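Local atomic coordinates of putative type VI secretion protein (Escherichia coli, PDB entry 6SKI), a protein that probably hydrolyses phospholipids as a toxic effector of the type VI secretion system, carried by the VgrG spike to which it binds. Residues Pro323-Glu328 / Arg409-Asn414. Residues are numbered along the deposited sequence; the frame is centred on the assembly and turned at random.
Sequences PLQENE and RMAVPN
Glu328 OE1 meets the guanidinium of Arg409 at its edge, near its plane, while CG1 of the branched Val412 lies 3.9 Å above the centre of one face and CG2 reaches Glu328 CG. OE1 takes both nitrogens, in a salt bridge and hydrogen bond from NH2 and a weak bond from NE (NE–OE1 3.0 Å), with the carboxylate turned 47° from the guanidinium plane. A bend at chi3 (44°) swings the arginine head over to the glutamate, whose chain runs alongside it. In the backbone, Glu328 and Arg409 form an antiparallel hydrogen-bonded pair, Glu328 N to Arg409 O and Arg409 N to Glu328 O both 2.9 Å, joining strand 328-341 to strand 398-409.

Next to this pair, Asn327 suits its place because its short amide offers both acceptor and donor: OD1 takes the Ala411 N-H at 2.9 Å, nearly straight, and ND2 bonds Gln325 OE1, which helps fix the amide's rotation. Flexible Met410 bends its thioether over that amide, SD 3.5 Å from Asn327 CG. The extended Gln325 lays its amide against Ala411, whose methyl adds little bulk, and Val412 N reaches Glu326 O.

Pairing with the opposite charge probably favours the ionised form of both buried residues, with Thr486 O and, weakly, Cys488 N as further partners.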
# COMPACT_ATOMS: atom_id res chain seq x y z
N PRO A 323 -15.67 -18.03 -3.34
CA PRO A 323 -15.14 -18.79 -4.47
C PRO A 323 -13.65 -18.59 -4.69
O PRO A 323 -13.01 -19.44 -5.32
CB PRO A 323 -15.95 -18.25 -5.65
CG PRO A 323 -17.25 -17.88 -5.02
CD PRO A 323 -16.82 -17.20 -3.74
N LEU A 324 -13.09 -17.50 -4.18
CA LEU A 324 -11.67 -17.20 -4.29
C LEU A 324 -10.92 -17.59 -3.02
O LEU A 324 -9.92 -16.97 -2.67
CB LEU A 324 -11.47 -15.72 -4.60
CG LEU A 324 -11.69 -15.27 -6.04
CD1 LEU A 324 -11.36 -13.80 -6.20
CD2 LEU A 324 -10.85 -16.11 -6.99
N GLN A 325 -11.42 -18.61 -2.34
CA GLN A 325 -10.84 -19.07 -1.09
C GLN A 325 -9.36 -19.38 -1.25
O GLN A 325 -8.92 -19.89 -2.28
CB GLN A 325 -11.59 -20.30 -0.60
CG GLN A 325 -10.95 -21.03 0.56
CD GLN A 325 -11.57 -22.39 0.78
OE1 GLN A 325 -11.44 -23.29 -0.04
NE2 GLN A 325 -12.29 -22.53 1.88
N GLU A 326 -8.59 -19.07 -0.21
CA GLU A 326 -7.15 -19.29 -0.23
C GLU A 326 -6.85 -20.73 0.15
O GLU A 326 -6.96 -21.11 1.31
CB GLU A 326 -6.44 -18.32 0.71
CG GLU A 326 -6.88 -16.88 0.54
CD GLU A 326 -6.11 -16.19 -0.56
OE1 GLU A 326 -5.22 -16.83 -1.16
OE2 GLU A 326 -6.37 -15.00 -0.82
N ASN A 327 -6.49 -21.53 -0.85
CA ASN A 327 -6.03 -22.89 -0.66
C ASN A 327 -4.56 -22.94 -1.05
O ASN A 327 -4.20 -22.54 -2.16
CB ASN A 327 -6.83 -23.88 -1.49
CG ASN A 327 -8.25 -24.03 -1.01
OD1 ASN A 327 -8.50 -24.13 0.19
ND2 ASN A 327 -9.19 -24.03 -1.94
N GLU A 328 -3.72 -23.43 -0.15
CA GLU A 328 -2.28 -23.43 -0.34
C GLU A 328 -1.84 -24.81 -0.82
O GLU A 328 -1.88 -25.78 -0.06
CB GLU A 328 -1.56 -23.06 0.96
CG GLU A 328 -1.76 -21.62 1.37
CD GLU A 328 -0.93 -21.24 2.57
OE1 GLU A 328 -0.73 -22.09 3.45
OE2 GLU A 328 -0.47 -20.08 2.63
N ARG A 409 -2.47 -27.11 2.43
CA ARG A 409 -3.36 -26.62 3.47
C ARG A 409 -4.60 -26.07 2.80
O ARG A 409 -4.51 -25.43 1.75
CB ARG A 409 -2.69 -25.55 4.33
CG ARG A 409 -3.51 -25.15 5.53
CD ARG A 409 -2.70 -24.35 6.52
NE ARG A 409 -1.89 -23.34 5.86
CZ ARG A 409 -1.46 -22.23 6.45
NH1 ARG A 409 -1.78 -21.98 7.71
NH2 ARG A 409 -0.73 -21.36 5.78
N MET A 410 -5.76 -26.33 3.38
CA MET A 410 -7.02 -25.98 2.75
C MET A 410 -7.81 -25.05 3.66
O MET A 410 -7.83 -25.22 4.88
CB MET A 410 -7.85 -27.23 2.44
CG MET A 410 -7.39 -27.98 1.20
SD MET A 410 -8.23 -27.44 -0.29
CE MET A 410 -9.90 -27.22 0.32
N ALA A 411 -8.46 -24.06 3.04
CA ALA A 411 -9.36 -23.13 3.72
C ALA A 411 -8.62 -22.35 4.82
O ALA A 411 -8.96 -22.42 6.00
CB ALA A 411 -10.57 -23.86 4.29
N VAL A 412 -7.60 -21.61 4.40
CA VAL A 412 -6.84 -20.78 5.33
C VAL A 412 -7.67 -19.55 5.68
O VAL A 412 -7.98 -18.73 4.80
CB VAL A 412 -5.48 -20.38 4.74
CG1 VAL A 412 -4.57 -19.87 5.84
CG2 VAL A 412 -4.84 -21.56 4.03
N PRO A 413 -8.07 -19.38 6.94
CA PRO A 413 -8.87 -18.21 7.32
C PRO A 413 -8.06 -16.92 7.27
O PRO A 413 -6.85 -16.91 7.52
CB PRO A 413 -9.31 -18.55 8.74
CG PRO A 413 -8.20 -19.41 9.24
CD PRO A 413 -7.87 -20.29 8.08
N ASN A 414 -8.75 -15.83 6.94
CA ASN A 414 -8.14 -14.51 6.80
C ASN A 414 -8.43 -13.60 7.98
O ASN A 414 -8.44 -12.37 7.82
CB ASN A 414 -8.60 -13.86 5.49
CG ASN A 414 -10.03 -13.37 5.57
OD1 ASN A 414 -10.87 -13.94 6.26
ND2 ASN A 414 -10.32 -12.29 4.85